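Local coordinates for putative major capsid protein (Cafeteriavirus-dependent mavirus, PDB 6G44) that probably forms the icosahedral shell of the virophage as trimeric capsomers built from double jelly-roll subunits, at residues L98-I112 / F200-Q212. Sequence-based numbering, arbitrary orientation.
Sequences LKSFPVNRSIPVAVI and FVVDEALVANPTQ
With CG anti to the backbone N (chi1 -180°) and the chain extended beyond it, Glu204 pushes its carboxylate up to the single, weakly bonded helical turn 102-105, where Asn104, its CG turned anti to its own carbonyl carbon, sends its amide back to the end of strand 195-205. Glu204 OE2 accepts two hydrogen bonds from this residue: Asn104 N meets it from above the carboxylate plane at 3.0 Å, and Asn104 ND2 reaches its anti lone pair at 2.8 Å by a more bent bond. The other oxygen, OE1, takes a weak bond from Val103 N and also a hydrogen bond from the hydroxyl of Ser143; these donors probably stabilise a negative charge on the buried carboxylate. The Asn104 amide is gripped from both ends: ND2 donates almost straight to Ala205 O, 2.8 Å away and in the amide plane, and OD1 receives Val207 N at 2.9 Å. Bonds to Glu204, Ala205 and Val207 thus fix the amide's rotation and tie it to the strand end and the chain just beyond.

Apolar contacts extend the interface in both directions. Leu98 lays CD2 over one face of the Phe200 ring, 3.9 Å from its centroid, and presses CD1 tightly on Val202 CG2. Ile112 CD1 packs on Leu206, Ala208 and Thr211 and against Asn209 O (3.5 Å), while CG2 meets cis-Pro210.

Pro123 of helix 123-130 packs on Asn104, Ile107 and Ala110, and the segment leading into strand 110-114 lies against strand 195-205 of the same antiparallel sheet, consistent with one jelly roll.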
loop_
_atom_site.group_PDB
_atom_site.type_symbol
_atom_site.label_atom_id
_atom_site.label_comp_id
_atom_site.label_asym_id
_atom_site.label_seq_id
_atom_site.Cartn_x
_atom_site.Cartn_y
_atom_site.Cartn_z
ATOM N N LEU C 98 13.614 1.776 -18.872
ATOM C CA LEU C 98 14.536 0.703 -18.575
ATOM C C LEU C 98 13.814 -0.578 -18.171
ATOM O O LEU C 98 12.690 -0.524 -17.642
ATOM C CB LEU C 98 15.529 1.126 -17.482
ATOM C CG LEU C 98 16.374 2.360 -17.775
ATOM C CD1 LEU C 98 17.223 2.752 -16.586
ATOM C CD2 LEU C 98 17.255 2.177 -19.004
ATOM N N LYS C 99 14.460 -1.713 -18.423
ATOM C CA LYS C 99 13.976 -3.008 -17.939
ATOM C C LYS C 99 14.086 -3.069 -16.422
ATOM O O LYS C 99 14.775 -2.239 -15.815
ATOM C CB LYS C 99 14.716 -4.157 -18.637
ATOM C CG LYS C 99 14.398 -4.213 -20.131
ATOM C CD LYS C 99 14.971 -5.444 -20.790
ATOM C CE LYS C 99 14.606 -5.515 -22.260
ATOM N NZ LYS C 99 15.104 -6.771 -22.857
ATOM N N SER C 100 13.370 -4.013 -15.802
ATOM C CA SER C 100 13.400 -4.204 -14.348
ATOM C C SER C 100 14.816 -4.542 -13.862
ATOM O O SER C 100 15.434 -5.450 -14.395
ATOM C CB SER C 100 12.427 -5.331 -13.971
ATOM O OG SER C 100 11.118 -5.052 -14.474
ATOM N N PHE C 101 15.298 -3.851 -12.848
ATOM C CA PHE C 101 16.614 -4.143 -12.228
ATOM C C PHE C 101 17.730 -4.153 -13.281
ATOM O O PHE C 101 18.425 -5.159 -13.454
ATOM C CB PHE C 101 16.588 -5.436 -11.396
ATOM C CG PHE C 101 15.416 -5.481 -10.458
ATOM C CD1 PHE C 101 15.492 -4.808 -9.273
ATOM C CD2 PHE C 101 14.225 -6.091 -10.820
ATOM C CE1 PHE C 101 14.417 -4.740 -8.423
ATOM C CE2 PHE C 101 13.119 -6.013 -9.973
ATOM C CZ PHE C 101 13.220 -5.332 -8.778
ATOM N N PRO C 102 17.866 -3.029 -13.982
ATOM C CA PRO C 102 18.766 -3.045 -15.168
ATOM C C PRO C 102 20.235 -3.245 -14.845
ATOM O O PRO C 102 20.977 -3.751 -15.702
ATOM C CB PRO C 102 18.522 -1.684 -15.808
ATOM C CG PRO C 102 18.099 -0.816 -14.662
ATOM C CD PRO C 102 17.252 -1.704 -13.788
ATOM N N VAL C 103 20.670 -2.868 -13.655
ATOM C CA VAL C 103 22.064 -3.111 -13.260
ATOM C C VAL C 103 22.278 -4.582 -13.028
ATOM O O VAL C 103 23.187 -5.175 -13.615
ATOM C CB VAL C 103 22.507 -2.256 -12.069
ATOM C CG1 VAL C 103 23.877 -2.678 -11.526
ATOM C CG2 VAL C 103 22.477 -0.788 -12.454
ATOM N N ASN C 104 21.473 -5.220 -12.184
ATOM C CA ASN C 104 21.695 -6.649 -11.918
ATOM C C ASN C 104 21.396 -7.537 -13.141
ATOM O O ASN C 104 22.054 -8.577 -13.320
ATOM C CB ASN C 104 20.953 -7.090 -10.650
ATOM C CG ASN C 104 21.612 -6.552 -9.414
ATOM O OD1 ASN C 104 22.625 -7.084 -8.969
ATOM N ND2 ASN C 104 21.026 -5.486 -8.822
ATOM N N ARG C 105 20.469 -7.117 -14.000
ATOM C CA ARG C 105 20.223 -7.819 -15.272
ATOM C C ARG C 105 21.451 -7.868 -16.167
ATOM O O ARG C 105 21.567 -8.769 -17.001
ATOM C CB ARG C 105 19.112 -7.153 -16.076
ATOM C CG ARG C 105 17.706 -7.552 -15.687
ATOM C CD ARG C 105 16.666 -6.964 -16.652
ATOM N NE ARG C 105 16.915 -7.245 -18.063
ATOM C CZ ARG C 105 16.448 -8.299 -18.750
ATOM N NH1 ARG C 105 16.733 -8.424 -20.061
ATOM N NH2 ARG C 105 15.707 -9.232 -18.153
ATOM N N SER C 106 22.319 -6.880 -15.992
ATOM C CA SER C 106 23.517 -6.702 -16.834
ATOM C C SER C 106 24.744 -7.425 -16.278
ATOM O O SER C 106 25.841 -7.236 -16.830
ATOM C CB SER C 106 23.810 -5.219 -16.962
ATOM O OG SER C 106 22.786 -4.561 -17.688
ATOM N N ILE C 107 24.625 -8.216 -15.214
ATOM C CA ILE C 107 25.789 -8.854 -14.605
ATOM C C ILE C 107 25.538 -10.352 -14.472
ATOM O O ILE C 107 24.949 -10.818 -13.502
ATOM C CB ILE C 107 26.147 -8.236 -13.238
ATOM C CG1 ILE C 107 26.337 -6.726 -13.295
ATOM C CG2 ILE C 107 27.378 -8.936 -12.664
ATOM C CD1 ILE C 107 26.274 -6.030 -11.938
ATOM N N PRO C 108 26.006 -11.144 -15.446
ATOM C CA PRO C 108 25.768 -12.578 -15.352
ATOM C C PRO C 108 26.518 -13.308 -14.247
ATOM O O PRO C 108 26.018 -14.300 -13.719
ATOM C CB PRO C 108 26.191 -13.112 -16.720
ATOM C CG PRO C 108 26.321 -11.963 -17.596
ATOM C CD PRO C 108 26.451 -10.724 -16.780
ATOM N N VAL C 109 27.705 -12.808 -13.911
ATOM C CA VAL C 109 28.514 -13.401 -12.866
ATOM C C VAL C 109 29.305 -12.285 -12.175
ATOM O O VAL C 109 29.730 -11.307 -12.813
ATOM C CB VAL C 109 29.412 -14.542 -13.414
ATOM C CG1 VAL C 109 30.275 -14.065 -14.574
ATOM C CG2 VAL C 109 30.259 -15.135 -12.297
ATOM N N ALA C 110 29.414 -12.425 -10.859
ATOM C CA ALA C 110 30.185 -11.528 -10.021
ATOM C C ALA C 110 31.027 -12.349 -9.065
ATOM O O ALA C 110 30.612 -13.424 -8.590
ATOM C CB ALA C 110 29.242 -10.604 -9.261
ATOM N N VAL C 111 32.231 -11.843 -8.795
ATOM C CA VAL C 111 33.093 -12.404 -7.780
ATOM C C VAL C 111 33.448 -11.304 -6.795
ATOM O O VAL C 111 33.949 -10.251 -7.181
ATOM C CB VAL C 111 34.382 -13.024 -8.363
ATOM C CG1 VAL C 111 35.236 -13.589 -7.246
ATOM C CG2 VAL C 111 34.026 -14.102 -9.375
ATOM N N ILE C 112 33.150 -11.540 -5.523
ATOM C CA ILE C 112 33.545 -10.631 -4.460
ATOM C C ILE C 112 34.633 -11.302 -3.621
ATOM O O ILE C 112 34.509 -12.466 -3.269
ATOM C CB ILE C 112 32.331 -10.191 -3.606
ATOM C CG1 ILE C 112 31.352 -9.412 -4.496
ATOM C CG2 ILE C 112 32.803 -9.342 -2.412
ATOM C CD1 ILE C 112 30.080 -8.932 -3.797
ATOM N N PHE C 200 21.266 8.327 -19.220
ATOM C CA PHE C 200 20.691 7.676 -18.018
ATOM C C PHE C 200 21.714 7.643 -16.886
ATOM O O PHE C 200 22.923 7.488 -17.127
ATOM C CB PHE C 200 20.331 6.227 -18.305
ATOM C CG PHE C 200 19.199 6.027 -19.271
ATOM C CD1 PHE C 200 17.904 5.933 -18.815
ATOM C CD2 PHE C 200 19.432 5.883 -20.634
ATOM C CE1 PHE C 200 16.876 5.709 -19.677
ATOM C CE2 PHE C 200 18.394 5.688 -21.518
ATOM C CZ PHE C 200 17.101 5.569 -21.037
ATOM N N VAL C 201 21.232 7.714 -15.647
ATOM C CA VAL C 201 22.024 7.442 -14.448
ATOM C C VAL C 201 21.168 6.538 -13.566
ATOM O O VAL C 201 20.013 6.902 -13.270
ATOM C CB VAL C 201 22.397 8.691 -13.659
ATOM C CG1 VAL C 201 23.276 8.335 -12.488
ATOM C CG2 VAL C 201 23.116 9.700 -14.528
ATOM N N VAL C 202 21.701 5.410 -13.158
ATOM C CA VAL C 202 20.979 4.454 -12.265
ATOM C C VAL C 202 21.896 4.047 -11.129
ATOM O O VAL C 202 23.049 3.643 -11.387
ATOM C CB VAL C 202 20.538 3.188 -13.023
ATOM C CG1 VAL C 202 19.931 2.148 -12.082
ATOM C CG2 VAL C 202 19.574 3.568 -14.133
ATOM N N ASP C 203 21.394 4.100 -9.891
ATOM C CA ASP C 203 22.132 3.715 -8.665
ATOM C C ASP C 203 21.340 2.547 -8.057
ATOM O O ASP C 203 20.266 2.781 -7.476
ATOM C CB ASP C 203 22.207 4.930 -7.717
ATOM C CG ASP C 203 22.970 4.684 -6.424
ATOM O OD1 ASP C 203 23.087 3.529 -5.994
ATOM O OD2 ASP C 203 23.445 5.692 -5.795
ATOM N N GLU C 204 21.858 1.334 -8.173
ATOM C CA GLU C 204 21.146 0.089 -7.820
ATOM C C GLU C 204 22.021 -0.778 -6.896
ATOM O O GLU C 204 23.239 -0.892 -7.101
ATOM C CB GLU C 204 20.810 -0.657 -9.119
ATOM C CG GLU C 204 20.059 -1.970 -8.962
ATOM C CD GLU C 204 19.480 -2.491 -10.269
ATOM O OE1 GLU C 204 18.960 -1.667 -11.060
ATOM O OE2 GLU C 204 19.552 -3.727 -10.499
ATOM N N ALA C 205 21.439 -1.365 -5.847
ATOM C CA ALA C 205 22.159 -2.265 -4.968
ATOM C C ALA C 205 22.654 -3.481 -5.746
ATOM O O ALA C 205 21.896 -4.054 -6.550
ATOM C CB ALA C 205 21.267 -2.709 -3.821
ATOM N N LEU C 206 23.903 -3.887 -5.515
ATOM C CA LEU C 206 24.410 -5.121 -6.113
ATOM C C LEU C 206 23.842 -6.343 -5.411
ATOM O O LEU C 206 23.974 -6.440 -4.186
ATOM C CB LEU C 206 25.934 -5.153 -6.000
ATOM C CG LEU C 206 26.640 -6.388 -6.558
ATOM C CD1 LEU C 206 26.336 -6.651 -8.014
ATOM C CD2 LEU C 206 28.150 -6.233 -6.351
ATOM N N VAL C 207 23.263 -7.286 -6.182
ATOM C CA VAL C 207 22.733 -8.543 -5.665
ATOM C C VAL C 207 23.749 -9.641 -5.944
ATOM O O VAL C 207 23.742 -10.286 -7.002
ATOM C CB VAL C 207 21.369 -8.848 -6.313
ATOM C CG1 VAL C 207 20.795 -10.177 -5.861
ATOM C CG2 VAL C 207 20.415 -7.704 -5.994
ATOM N N ALA C 208 24.672 -9.805 -5.004
ATOM C CA ALA C 208 25.797 -10.761 -5.160
ATOM C C ALA C 208 26.294 -11.156 -3.801
ATOM O O ALA C 208 26.612 -10.280 -3.008
ATOM C CB ALA C 208 26.914 -10.137 -5.979
ATOM N N ASN C 209 26.401 -12.450 -3.523
ATOM C CA ASN C 209 26.898 -12.872 -2.199
ATOM C C ASN C 209 28.269 -12.209 -1.885
ATOM O O ASN C 209 29.116 -12.147 -2.787
ATOM C CB ASN C 209 27.043 -14.387 -2.137
ATOM C CG ASN C 209 25.710 -15.128 -2.264
ATOM O OD1 ASN C 209 24.943 -14.888 -3.208
ATOM N ND2 ASN C 209 25.443 -16.038 -1.338
ATOM N N PRO C 210 28.495 -11.684 -0.676
ATOM C CA PRO C 210 27.647 -11.745 0.522
ATOM C C PRO C 210 26.847 -10.464 0.802
ATOM O O PRO C 210 26.493 -10.214 1.971
ATOM C CB PRO C 210 28.687 -11.947 1.618
ATOM C CG PRO C 210 29.801 -11.049 1.153
ATOM C CD PRO C 210 29.830 -11.146 -0.344
ATOM N N THR C 211 26.521 -9.676 -0.217
ATOM C CA THR C 211 25.850 -8.397 0.039
ATOM C C THR C 211 24.502 -8.625 0.689
ATOM O O THR C 211 23.828 -9.631 0.493
ATOM C CB THR C 211 25.659 -7.506 -1.205
ATOM O OG1 THR C 211 24.680 -8.080 -2.073
ATOM C CG2 THR C 211 26.978 -7.237 -1.942
ATOM N N GLN C 212 24.115 -7.640 1.473
ATOM C CA GLN C 212 22.896 -7.702 2.296
ATOM C C GLN C 212 21.713 -7.045 1.577
ATOM O O GLN C 212 21.027 -6.155 2.107
ATOM C CB GLN C 212 23.198 -7.109 3.649
ATOM C CG GLN C 212 24.294 -7.865 4.389
ATOM C CD GLN C 212 23.867 -9.259 4.742
ATOM O OE1 GLN C 212 23.039 -9.428 5.657
ATOM N NE2 GLN C 212 24.399 -10.277 4.043
#